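Long form D7clu1 salivary protein (Culex quinquefasciatus, PDB 6V4C) binds and sequesters adenine nucleotides, ADP and ATP most tightly, and so inhibits platelet aggregation and hemostasis while the mosquito feeds on blood. Local coordinates at residues 6-11 and 141-146; 147-152 and 261-266; 74-79 and 134-139; 13-18 and 50-55. All blocks are in the same frame, centred on the assembly; numbering follows the deposited sequence.

Interaction 1 of 4, residues 6-11 and 141-146; sequences MDPEEV and PQIKPK. With ADP (adenosine-5'-diphosphate), chain B.
With CG2 as the branch anti to its backbone N, Ile143 touches Glu9 through Ile143 CG2 and Glu9 CB, 3.8 Å apart. In Glu9, CG also stands anti to the backbone N (chi1 -178°), which lays CG along the loop 141-146, 3.5 Å from Lys144 O. Ile143 CG2 and CD1 also pack on Asp7, whose side chain comes from the opposite direction. Asp7 is the N-cap of helix 8-22. It forms a capping box with Glu10: Glu10 N donates to Asp7 OD1 at 2.8 Å, and Asp7 N donates to Glu10 OE1 at 2.9 Å. The contact joins the start of this N-terminal helix to the linker before helix 150-158, and ADP sits at the join. Glu9 CG lies 3.4 Å from ADP N6. N6 makes a weak hydrogen bond of 2.9 Å to Lys144 O. The Lys144 chain bends at its last two torsions (84° and 67°) and curls back. Four acceptors surround Lys144 NZ and must share its protons: ADP N1 at 3.0 Å, Pro145 O, met from above the carbonyl plane, and, beyond the contact, Ile148 O and Ser263 O. The Glu9 carboxylate turns away to Tyr266 OH and Arg192.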
# COMPACT_ATOMS: atom_id res chain seq x y z
N MET A 6 9.18 -5.10 7.02
CA MET A 6 8.31 -4.05 6.51
C MET A 6 7.97 -3.07 7.62
O MET A 6 7.73 -3.48 8.77
CB MET A 6 7.01 -4.65 5.96
CG MET A 6 7.22 -5.90 5.12
SD MET A 6 5.67 -6.64 4.58
CE MET A 6 5.12 -5.43 3.37
N ASP A 7 7.96 -1.79 7.28
CA ASP A 7 7.57 -0.74 8.22
C ASP A 7 6.05 -0.68 8.32
O ASP A 7 5.35 -1.35 7.55
CB ASP A 7 8.27 0.57 7.84
CG ASP A 7 7.71 1.23 6.58
OD1 ASP A 7 6.52 1.06 6.25
OD2 ASP A 7 8.49 1.95 5.91
N PRO A 8 5.49 0.10 9.25
CA PRO A 8 4.03 0.09 9.41
C PRO A 8 3.27 0.59 8.19
O PRO A 8 2.13 0.16 7.97
CB PRO A 8 3.78 0.98 10.64
CG PRO A 8 5.09 1.08 11.32
CD PRO A 8 6.12 1.01 10.23
N GLU A 9 3.86 1.49 7.40
CA GLU A 9 3.20 1.97 6.19
C GLU A 9 3.13 0.87 5.13
O GLU A 9 2.10 0.71 4.46
CB GLU A 9 3.92 3.20 5.64
CG GLU A 9 3.28 3.83 4.39
CD GLU A 9 3.77 3.22 3.08
OE1 GLU A 9 4.78 2.48 3.10
OE2 GLU A 9 3.15 3.49 2.03
N GLU A 10 4.20 0.14 4.96
CA GLU A 10 4.22 -1.03 4.07
C GLU A 10 3.20 -2.08 4.49
O GLU A 10 2.55 -2.51 3.71
CB GLU A 10 5.57 -1.63 3.97
CG GLU A 10 6.60 -0.73 3.49
CD GLU A 10 7.98 -1.31 3.49
OE1 GLU A 10 8.53 -1.43 4.43
OE2 GLU A 10 8.40 -1.62 2.53
N VAL A 11 3.06 -2.40 5.75
CA VAL A 11 2.07 -3.42 6.11
C VAL A 11 0.68 -2.91 5.90
O VAL A 11 -0.04 -3.55 5.41
CB VAL A 11 2.29 -3.93 7.52
CG1 VAL A 11 1.27 -4.92 7.89
CG2 VAL A 11 3.68 -4.37 7.75
N PRO A 141 10.38 10.08 11.05
CA PRO A 141 9.72 11.03 10.13
C PRO A 141 9.89 10.68 8.67
O PRO A 141 9.14 11.20 7.83
CB PRO A 141 10.38 12.37 10.48
CG PRO A 141 11.09 12.14 11.78
CD PRO A 141 11.47 10.70 11.80
N GLN A 142 10.85 9.82 8.33
CA GLN A 142 11.08 9.43 6.94
C GLN A 142 10.05 8.43 6.42
O GLN A 142 10.04 8.14 5.22
CB GLN A 142 12.49 8.87 6.76
CG GLN A 142 12.66 7.42 7.20
CD GLN A 142 12.68 7.24 8.71
OE1 GLN A 142 12.61 8.21 9.46
NE2 GLN A 142 12.78 5.99 9.15
N ILE A 143 9.20 7.88 7.28
CA ILE A 143 8.11 7.01 6.86
C ILE A 143 6.86 7.87 6.70
O ILE A 143 6.55 8.68 7.58
CB ILE A 143 7.88 5.89 7.88
CG1 ILE A 143 9.19 5.16 8.19
CG2 ILE A 143 6.83 4.90 7.36
CD1 ILE A 143 9.05 4.04 9.19
N LYS A 144 6.15 7.70 5.59
CA LYS A 144 4.91 8.43 5.39
C LYS A 144 3.86 7.94 6.37
O LYS A 144 3.46 6.77 6.30
CB LYS A 144 4.39 8.23 3.96
CG LYS A 144 3.20 9.12 3.62
CD LYS A 144 2.39 8.60 2.45
CE LYS A 144 1.38 7.55 2.90
NZ LYS A 144 0.29 8.12 3.76
N PRO A 145 3.40 8.77 7.31
CA PRO A 145 2.39 8.30 8.27
C PRO A 145 0.99 8.44 7.68
O PRO A 145 0.84 8.95 6.57
CB PRO A 145 2.58 9.25 9.45
CG PRO A 145 2.98 10.55 8.79
CD PRO A 145 3.77 10.18 7.55
N LYS A 146 -0.04 8.01 8.40
CA LYS A 146 -1.38 8.25 7.90
C LYS A 146 -1.76 9.71 8.11
O LYS A 146 -1.18 10.40 8.96
CB LYS A 146 -2.40 7.29 8.54
CG LYS A 146 -3.19 7.84 9.71
CD LYS A 146 -4.28 6.84 10.12
CE LYS A 146 -4.98 7.27 11.41
NZ LYS A 146 -4.08 7.22 12.59
PB ADP B . -6.94 3.61 14.01
O1B ADP B . -6.53 4.42 15.06
O2B ADP B . -8.29 3.23 14.06
O3B ADP B . -6.13 2.52 13.87
PA ADP B . -8.24 4.91 11.76
O1A ADP B . -8.90 6.24 11.93
O2A ADP B . -9.21 3.88 11.85
O3A ADP B . -7.13 4.64 12.80
O5' ADP B . -7.28 4.58 10.62
C5' ADP B . -6.57 3.36 10.56
C4' ADP B . -6.14 3.03 9.15
O4' ADP B . -4.92 3.65 8.81
C3' ADP B . -5.74 1.61 8.85
O3' ADP B . -6.83 0.79 8.56
C2' ADP B . -4.71 1.69 7.72
O2' ADP B . -5.29 1.37 6.53
C1' ADP B . -4.44 3.16 7.64
N9 ADP B . -3.05 3.51 7.56
C8 ADP B . -2.13 3.16 8.43
N7 ADP B . -0.98 3.63 8.18
C5 ADP B . -1.13 4.35 7.06
C6 ADP B . -0.26 5.11 6.28
N6 ADP B . 0.99 5.26 6.52
N1 ADP B . -0.74 5.69 5.21
C2 ADP B . -2.00 5.53 4.93
N3 ADP B . -2.89 4.88 5.58
C4 ADP B . -2.42 4.29 6.66

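Interaction 2 of 4, residues 147-152 and 261-266; sequences GISIFR and VRSENY. With ADP (adenosine-5'-diphosphate), chain B.
This is a partly buried, mainly polar contact between two loop-helix junctions. The lead-in to helix 150-158 meets the C-terminal end of helix 249-263, beside the adenine pocket. Two backbone N-H groups of 147-152 are held by 261-266. Gly147 N donates to Glu264 O at 2.8 Å; the bond is nearly straight (173°), in the carbonyl plane and on a lone pair. Ile150 N donates to Ser263 OG at 2.9 Å. With OG between the backbone N and the carbonyl carbon (chi1 74°), Ser263 is within bonding distance of Ile150 N; its OG also bonds Glu260 O. Ile150 CG2 packs beside it on Ser263 CB. Ser149 is the N-cap of helix 150-158: its OG accepts from Arg152 N at 3.0 Å, and it also bonds Glu260 OE2. The aliphatic part of Glu264 lies alongside, with CG 3.5 Å from Ser149 N, and a water links Ser149 N to Glu264 OE2. Past this junction the chain lines the nucleotide pocket. Tyr266 N donates to ADP N3 at 3.0 Å. The Tyr266 ring presents a face to the adenine, with ADP C2 over its centre, 3.3 Å above the plane. Asn265 ND2 adds a weak bond to ADP O5'. The Tyr266 ring meets the Phe13 ring edge to face.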
# COMPACT_ATOMS: atom_id res chain seq x y z
N GLY A 147 -2.69 10.19 7.30
CA GLY A 147 -3.15 11.56 7.39
C GLY A 147 -2.50 12.53 6.43
O GLY A 147 -2.96 13.68 6.32
N ILE A 148 -1.44 12.12 5.73
CA ILE A 148 -0.80 12.95 4.72
C ILE A 148 -0.71 12.13 3.43
O ILE A 148 -0.43 10.93 3.47
CB ILE A 148 0.59 13.45 5.17
CG1 ILE A 148 1.18 14.43 4.15
CG2 ILE A 148 1.55 12.29 5.41
CD1 ILE A 148 2.48 15.08 4.61
N SER A 149 -0.96 12.78 2.30
CA SER A 149 -0.92 12.06 1.04
C SER A 149 0.52 11.76 0.63
O SER A 149 1.47 12.38 1.11
CB SER A 149 -1.63 12.85 -0.07
OG SER A 149 -0.78 13.80 -0.68
N ILE A 150 0.67 10.78 -0.26
CA ILE A 150 2.00 10.40 -0.72
C ILE A 150 2.64 11.54 -1.52
O ILE A 150 3.84 11.79 -1.42
CB ILE A 150 1.95 9.08 -1.51
CG1 ILE A 150 3.35 8.68 -2.00
CG2 ILE A 150 0.99 9.18 -2.68
CD1 ILE A 150 4.33 8.37 -0.89
N PHE A 151 1.83 12.27 -2.29
CA PHE A 151 2.36 13.37 -3.08
C PHE A 151 2.80 14.53 -2.20
O PHE A 151 3.84 15.15 -2.45
CB PHE A 151 1.33 13.83 -4.12
CG PHE A 151 0.96 12.76 -5.10
CD1 PHE A 151 1.77 12.50 -6.19
CD2 PHE A 151 -0.19 12.01 -4.93
CE1 PHE A 151 1.43 11.50 -7.10
CE2 PHE A 151 -0.53 11.02 -5.83
CZ PHE A 151 0.28 10.77 -6.91
N ARG A 152 2.01 14.84 -1.16
CA ARG A 152 2.40 15.90 -0.24
C ARG A 152 3.61 15.49 0.59
O ARG A 152 4.52 16.29 0.82
CB ARG A 152 1.21 16.27 0.65
CG ARG A 152 1.51 17.31 1.72
CD ARG A 152 1.97 18.62 1.12
NE ARG A 152 2.24 19.62 2.16
CZ ARG A 152 2.86 20.77 1.96
NH1 ARG A 152 3.30 21.08 0.74
NH2 ARG A 152 3.07 21.60 2.97
N VAL A 261 -6.00 11.10 -2.86
CA VAL A 261 -6.99 11.15 -1.79
C VAL A 261 -6.97 9.87 -0.96
O VAL A 261 -7.03 9.91 0.27
CB VAL A 261 -8.39 11.44 -2.37
CG1 VAL A 261 -9.47 11.15 -1.34
CG2 VAL A 261 -8.48 12.89 -2.82
N ARG A 262 -6.87 8.72 -1.63
CA ARG A 262 -6.87 7.44 -0.92
C ARG A 262 -5.59 7.21 -0.13
O ARG A 262 -5.61 6.44 0.84
CB ARG A 262 -7.10 6.29 -1.90
CG ARG A 262 -8.45 6.32 -2.59
CD ARG A 262 -8.34 5.76 -4.01
NE ARG A 262 -7.86 4.39 -4.05
CZ ARG A 262 -7.27 3.83 -5.09
NH1 ARG A 262 -7.06 4.53 -6.21
NH2 ARG A 262 -6.87 2.57 -5.02
N SER A 263 -4.48 7.85 -0.51
CA SER A 263 -3.20 7.60 0.13
C SER A 263 -3.10 8.19 1.53
O SER A 263 -2.18 7.83 2.26
CB SER A 263 -2.04 8.13 -0.74
OG SER A 263 -1.96 9.55 -0.69
N GLU A 264 -4.02 9.08 1.91
CA GLU A 264 -4.00 9.60 3.28
C GLU A 264 -4.44 8.55 4.28
O GLU A 264 -4.01 8.58 5.44
CB GLU A 264 -4.87 10.86 3.38
CG GLU A 264 -4.36 12.02 2.54
CD GLU A 264 -5.02 13.33 2.91
OE1 GLU A 264 -5.96 13.32 3.73
OE2 GLU A 264 -4.60 14.39 2.39
N ASN A 265 -5.28 7.60 3.86
CA ASN A 265 -5.72 6.51 4.72
C ASN A 265 -6.09 5.35 3.81
O ASN A 265 -7.11 5.40 3.13
CB ASN A 265 -6.91 6.94 5.58
CG ASN A 265 -7.28 5.91 6.63
OD1 ASN A 265 -7.31 4.71 6.36
ND2 ASN A 265 -7.54 6.37 7.84
N TYR A 266 -5.26 4.30 3.81
CA TYR A 266 -5.39 3.23 2.83
C TYR A 266 -6.70 2.46 2.95
O TYR A 266 -7.07 1.76 2.01
CB TYR A 266 -4.20 2.27 2.93
CG TYR A 266 -2.87 2.92 2.61
CD1 TYR A 266 -2.76 3.87 1.60
CD2 TYR A 266 -1.72 2.58 3.31
CE1 TYR A 266 -1.54 4.46 1.30
CE2 TYR A 266 -0.50 3.16 3.02
CZ TYR A 266 -0.42 4.11 2.01
OH TYR A 266 0.79 4.69 1.72
PB ADP B . -6.94 3.61 14.01
O1B ADP B . -6.53 4.42 15.06
O2B ADP B . -8.29 3.23 14.06
O3B ADP B . -6.13 2.52 13.87
PA ADP B . -8.24 4.91 11.76
O1A ADP B . -8.90 6.24 11.93
O2A ADP B . -9.21 3.88 11.85
O3A ADP B . -7.13 4.64 12.80
O5' ADP B . -7.28 4.58 10.62
C5' ADP B . -6.57 3.36 10.56
C4' ADP B . -6.14 3.03 9.15
O4' ADP B . -4.92 3.65 8.81
C3' ADP B . -5.74 1.61 8.85
O3' ADP B . -6.83 0.79 8.56
C2' ADP B . -4.71 1.69 7.72
O2' ADP B . -5.29 1.37 6.53
C1' ADP B . -4.44 3.16 7.64
N9 ADP B . -3.05 3.51 7.56
C8 ADP B . -2.13 3.16 8.43
N7 ADP B . -0.98 3.63 8.18
C5 ADP B . -1.13 4.35 7.06
C6 ADP B . -0.26 5.11 6.28
N6 ADP B . 0.99 5.26 6.52
N1 ADP B . -0.74 5.69 5.21
C2 ADP B . -2.00 5.53 4.93
N3 ADP B . -2.89 4.88 5.58
C4 ADP B . -2.42 4.29 6.66
O HOH W 1 -2.15 15.44 2.43

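Interaction 3 of 4, residues 74-79 and 134-139; sequences EAYKSD and DAIYKK. With ADP (adenosine-5'-diphosphate), chain B; EDO (1,2-ethanediol), chain K.
Asp79 and Lys139 form a salt bridge at the surface, where the short helix 77-80 of the N-terminal PBP/GOBP family region meets helix 130-139. Lys139 NZ donates to Asp79 OD1 at 2.6 Å, on the syn lone pair of that oxygen. The two side chains approach from opposite directions. The lysine chain is bent at its third torsion (-99°), which swings CE and NZ back to the carboxylate. Inward of this pair, Ile136 supplies the apolar part. Its CG1 lies 3.8 Å from Asp79 CB. Its CD1 reaches CD1 of Tyr76 at 3.7 Å, and these two side chains cross at about a right angle. The backbone positions the aspartate, as Asp79 N donates to Tyr76 O across the bend between helices 66-75 and 77-80. Tyr76 also packs on Asp7 and Leu127, and Ile136 on Pro8 of helix 8-22. One residue on from Ile136, Tyr137 points to the ligand instead, and Pro8, Glu9 and Pro145 pack against it. The same helix thus carries both the surface contact and a nucleotide-binding residue. Tyr137 OH donates to ADP N7 at 2.9 Å, with N7 in the plane of the ring at its edge.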
# COMPACT_ATOMS: atom_id res chain seq x y z
N GLU A 74 12.46 -8.99 14.96
CA GLU A 74 13.74 -8.40 15.34
C GLU A 74 13.87 -6.97 14.85
O GLU A 74 14.54 -6.15 15.49
CB GLU A 74 14.89 -9.24 14.81
CG GLU A 74 15.03 -10.59 15.49
CD GLU A 74 15.45 -10.47 16.95
OE1 GLU A 74 16.34 -9.64 17.24
OE2 GLU A 74 14.89 -11.20 17.79
N ALA A 75 13.24 -6.65 13.71
CA ALA A 75 13.42 -5.33 13.12
C ALA A 75 12.79 -4.22 13.96
O ALA A 75 13.22 -3.06 13.87
CB ALA A 75 12.85 -5.31 11.70
N TYR A 76 11.79 -4.55 14.78
CA TYR A 76 11.07 -3.54 15.55
C TYR A 76 10.83 -4.00 16.99
O TYR A 76 9.79 -3.68 17.58
CB TYR A 76 9.75 -3.17 14.88
CG TYR A 76 9.92 -2.65 13.47
CD1 TYR A 76 10.12 -1.30 13.23
CD2 TYR A 76 9.90 -3.52 12.38
CE1 TYR A 76 10.28 -0.82 11.94
CE2 TYR A 76 10.07 -3.05 11.09
CZ TYR A 76 10.26 -1.70 10.88
OH TYR A 76 10.42 -1.23 9.59
N LYS A 77 11.78 -4.74 17.56
CA LYS A 77 11.60 -5.23 18.92
C LYS A 77 11.58 -4.10 19.94
O LYS A 77 10.92 -4.20 20.98
CB LYS A 77 12.67 -6.26 19.27
CG LYS A 77 14.03 -5.67 19.61
N SER A 78 12.28 -3.00 19.65
CA SER A 78 12.26 -1.86 20.56
C SER A 78 10.92 -1.14 20.57
O SER A 78 10.72 -0.25 21.41
CB SER A 78 13.38 -0.87 20.19
OG SER A 78 13.15 -0.30 18.91
N ASP A 79 10.00 -1.49 19.68
CA ASP A 79 8.71 -0.82 19.57
C ASP A 79 7.51 -1.74 19.58
O ASP A 79 6.41 -1.28 19.93
CB ASP A 79 8.66 0.05 18.30
CG ASP A 79 9.57 1.25 18.38
OD1 ASP A 79 9.49 1.99 19.38
OD2 ASP A 79 10.38 1.46 17.44
N ASP A 134 1.88 4.07 15.61
CA ASP A 134 2.00 5.51 15.78
C ASP A 134 3.31 5.90 16.44
O ASP A 134 3.89 6.94 16.09
CB ASP A 134 0.80 6.05 16.56
CG ASP A 134 -0.48 6.01 15.74
OD1 ASP A 134 -0.39 5.97 14.50
OD2 ASP A 134 -1.58 6.04 16.34
N ALA A 135 3.81 5.09 17.37
CA ALA A 135 5.10 5.38 17.98
C ALA A 135 6.22 5.31 16.95
O ALA A 135 7.12 6.16 16.94
CB ALA A 135 5.37 4.40 19.13
N ILE A 136 6.16 4.33 16.05
CA ILE A 136 7.17 4.22 15.01
C ILE A 136 7.12 5.42 14.07
O ILE A 136 8.16 5.99 13.71
CB ILE A 136 7.03 2.88 14.26
CG1 ILE A 136 7.37 1.72 15.20
CG2 ILE A 136 7.90 2.86 13.00
CD1 ILE A 136 7.09 0.35 14.62
N TYR A 137 5.91 5.83 13.68
CA TYR A 137 5.77 7.02 12.83
C TYR A 137 6.39 8.24 13.50
O TYR A 137 7.11 9.01 12.87
CB TYR A 137 4.30 7.28 12.52
CG TYR A 137 3.65 6.32 11.55
CD1 TYR A 137 4.42 5.49 10.73
CD2 TYR A 137 2.27 6.24 11.45
CE1 TYR A 137 3.81 4.61 9.84
CE2 TYR A 137 1.66 5.37 10.57
CZ TYR A 137 2.43 4.55 9.77
OH TYR A 137 1.81 3.69 8.90
N LYS A 138 6.10 8.44 14.80
CA LYS A 138 6.61 9.61 15.49
C LYS A 138 8.13 9.61 15.55
O LYS A 138 8.77 10.66 15.42
CB LYS A 138 6.03 9.69 16.90
CG LYS A 138 4.59 10.16 16.96
CD LYS A 138 4.15 10.40 18.40
CE LYS A 138 2.65 10.63 18.49
NZ LYS A 138 2.21 11.76 17.64
N LYS A 139 8.73 8.43 15.73
CA LYS A 139 10.18 8.33 15.82
C LYS A 139 10.86 8.25 14.47
O LYS A 139 12.09 8.39 14.41
CB LYS A 139 10.56 7.12 16.67
CG LYS A 139 10.11 7.22 18.12
CD LYS A 139 10.88 6.27 19.02
CE LYS A 139 10.09 5.01 19.29
NZ LYS A 139 10.85 4.05 20.15
PB ADP B . -6.94 3.61 14.01
O1B ADP B . -6.53 4.42 15.06
O2B ADP B . -8.29 3.23 14.06
O3B ADP B . -6.13 2.52 13.87
PA ADP B . -8.24 4.91 11.76
O1A ADP B . -8.90 6.24 11.93
O2A ADP B . -9.21 3.88 11.85
O3A ADP B . -7.13 4.64 12.80
O5' ADP B . -7.28 4.58 10.62
C5' ADP B . -6.57 3.36 10.56
C4' ADP B . -6.14 3.03 9.15
O4' ADP B . -4.92 3.65 8.81
C3' ADP B . -5.74 1.61 8.85
O3' ADP B . -6.83 0.79 8.56
C2' ADP B . -4.71 1.69 7.72
O2' ADP B . -5.29 1.37 6.53
C1' ADP B . -4.44 3.16 7.64
N9 ADP B . -3.05 3.51 7.56
C8 ADP B . -2.13 3.16 8.43
N7 ADP B . -0.98 3.63 8.18
C5 ADP B . -1.13 4.35 7.06
C6 ADP B . -0.26 5.11 6.28
N6 ADP B . 0.99 5.26 6.52
N1 ADP B . -0.74 5.69 5.21
C2 ADP B . -2.00 5.53 4.93
N3 ADP B . -2.89 4.88 5.58
C4 ADP B . -2.42 4.29 6.66
C1 EDO K . 2.95 -1.84 22.47
O1 EDO K . 1.68 -1.26 22.53
C2 EDO K . 3.75 -0.71 22.82
O2 EDO K . 5.06 -0.81 22.72

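Interaction 4 of 4, residues 13-18 and 50-55; sequences FEEAKC and KCLVEA. With EDO (1,2-ethanediol), chain J.
The shortest sound polar bond within the two segments is a routine helical one: Ala55 N donates to Cys51 O at 2.9 Å. It spans the turn whose two ends, Cys51 and Ala55, both face helix 8-22. No hydrogen bond crosses between the segments; the link is covalent. Cys18 SG and Cys51 SG form a disulfide of 2.0 Å, with a torsion about the S-S bond of -85°, close to the relaxed right angle. The two cysteines reach it differently. Cys51 SG is anti to its own N (chi1 -176°), while Cys18 SG is anti to its carbonyl carbon. Helices 13-18 and 50-55 run nearly antiparallel, at 156°, with their axes 9.2 Å apart. This is one of the disulfides that tie helices together in the PBP/GOBP fold, here in the N-terminal family region. Packing flanks the bridge. Ala55 CB lies 4.3 Å from Cys18 SG and also touches CB and OE1 of Glu14, each at 4.0 Å. Leu52 sends CD1 against the backbone of Glu15, 3.9 Å from its CA, and the two side chains lie side by side, pointing the same way. The Glu15 side chain comes within about 5 Å of ADP at the nearest atoms; its OE1 is hydrogen-bonded to Trp36 NE1. Phe13 of the same helix makes a cation-pi contact with Arg192. With the S-S bond made, the two helices are tied covalently at this point, and the side-chain contacts between them are mainly van der Waals.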
# COMPACT_ATOMS: atom_id res chain seq x y z
N PHE A 13 -0.31 -0.70 3.72
CA PHE A 13 -0.57 -0.72 2.29
C PHE A 13 -0.95 -2.11 1.81
O PHE A 13 -1.91 -2.28 1.06
CB PHE A 13 0.66 -0.21 1.52
CG PHE A 13 0.43 -0.07 0.04
CD1 PHE A 13 0.65 -1.13 -0.82
CD2 PHE A 13 -0.00 1.14 -0.49
CE1 PHE A 13 0.43 -1.00 -2.18
CE2 PHE A 13 -0.22 1.28 -1.85
CZ PHE A 13 -0.00 0.21 -2.70
N GLU A 14 -0.19 -3.13 2.23
CA GLU A 14 -0.47 -4.48 1.76
C GLU A 14 -1.76 -5.03 2.35
O GLU A 14 -2.52 -5.71 1.66
CB GLU A 14 0.71 -5.40 2.08
CG GLU A 14 2.02 -4.98 1.42
CD GLU A 14 1.99 -5.04 -0.10
OE1 GLU A 14 1.15 -5.77 -0.66
OE2 GLU A 14 2.81 -4.34 -0.73
N GLU A 15 -2.04 -4.73 3.62
CA GLU A 15 -3.28 -5.19 4.24
C GLU A 15 -4.50 -4.62 3.51
O GLU A 15 -5.44 -5.35 3.20
CB GLU A 15 -3.33 -4.80 5.72
CG GLU A 15 -4.62 -5.24 6.41
CD GLU A 15 -4.85 -4.54 7.74
OE1 GLU A 15 -4.78 -5.22 8.79
OE2 GLU A 15 -5.09 -3.32 7.73
N ALA A 16 -4.47 -3.32 3.22
CA ALA A 16 -5.60 -2.68 2.54
C ALA A 16 -5.80 -3.26 1.15
O ALA A 16 -6.94 -3.43 0.70
CB ALA A 16 -5.38 -1.17 2.48
N LYS A 17 -4.71 -3.56 0.45
CA LYS A 17 -4.83 -4.14 -0.89
C LYS A 17 -5.50 -5.50 -0.85
O LYS A 17 -6.35 -5.81 -1.70
CB LYS A 17 -3.45 -4.24 -1.54
CG LYS A 17 -3.46 -4.77 -2.95
CD LYS A 17 -2.05 -4.97 -3.47
CE LYS A 17 -2.05 -5.70 -4.80
NZ LYS A 17 -0.67 -5.84 -5.34
N CYS A 18 -5.14 -6.34 0.13
CA CYS A 18 -5.79 -7.63 0.27
C CYS A 18 -7.26 -7.47 0.62
O CYS A 18 -8.12 -8.19 0.09
CB CYS A 18 -5.09 -8.49 1.32
SG CYS A 18 -3.52 -9.21 0.80
N LYS A 50 -4.90 -15.88 3.15
CA LYS A 50 -3.84 -16.31 2.25
C LYS A 50 -3.15 -15.12 1.60
O LYS A 50 -1.92 -15.04 1.56
CB LYS A 50 -4.41 -17.25 1.18
CG LYS A 50 -3.41 -17.66 0.12
CD LYS A 50 -4.05 -18.49 -0.97
CE LYS A 50 -3.05 -18.85 -2.05
NZ LYS A 50 -3.67 -19.65 -3.14
N CYS A 51 -3.94 -14.18 1.07
CA CYS A 51 -3.38 -12.94 0.54
C CYS A 51 -2.52 -12.24 1.58
O CYS A 51 -1.40 -11.80 1.29
CB CYS A 51 -4.52 -12.03 0.08
SG CYS A 51 -4.03 -10.47 -0.72
N LEU A 52 -3.03 -12.15 2.82
CA LEU A 52 -2.36 -11.36 3.85
C LEU A 52 -1.02 -11.98 4.25
O LEU A 52 -0.03 -11.26 4.38
CB LEU A 52 -3.27 -11.21 5.06
CG LEU A 52 -2.84 -10.20 6.12
CD1 LEU A 52 -2.92 -8.79 5.57
CD2 LEU A 52 -3.68 -10.34 7.38
N VAL A 53 -0.98 -13.30 4.45
CA VAL A 53 0.25 -13.92 4.93
C VAL A 53 1.32 -13.95 3.85
O VAL A 53 2.52 -13.87 4.15
CB VAL A 53 -0.02 -15.32 5.53
CG1 VAL A 53 -0.93 -15.20 6.74
CG2 VAL A 53 -0.62 -16.25 4.49
N GLU A 54 0.92 -14.08 2.58
CA GLU A 54 1.90 -13.99 1.50
C GLU A 54 2.42 -12.57 1.35
O GLU A 54 3.64 -12.35 1.21
CB GLU A 54 1.29 -14.49 0.19
CG GLU A 54 0.82 -15.95 0.23
CD GLU A 54 0.27 -16.43 -1.10
OE1 GLU A 54 0.80 -17.42 -1.64
OE2 GLU A 54 -0.69 -15.81 -1.61
N ALA A 55 1.53 -11.58 1.40
CA ALA A 55 1.95 -10.19 1.26
C ALA A 55 2.84 -9.75 2.41
O ALA A 55 3.73 -8.91 2.22
CB ALA A 55 0.73 -9.28 1.15
C1 EDO J . -0.83 -2.40 -5.51
O1 EDO J . -1.16 -1.07 -5.90
C2 EDO J . 0.54 -2.79 -6.05
O2 EDO J . 1.33 -3.43 -5.05

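From the N terminus, helix 8-22 comes first and serves two contacts. Interaction 4 closes the earliest loop, where helix 45-55 returns to it. Interaction 3 opens after that loop has closed and joins 74-79 to helix 130-139. Both are nested inside the large loop that interaction 1 closes, when 141-146 comes back to the start of helix 8-22. Interaction 2 follows in series and brings the end of helix 249-263 to the start of helix 150-158. No two loops cross. Interactions 1, 2 and 3 all touch ADP. Interaction 1 meets each of the other three. Interactions 1 and 2 together tie the N-terminal helix and the C-terminal region round ADP.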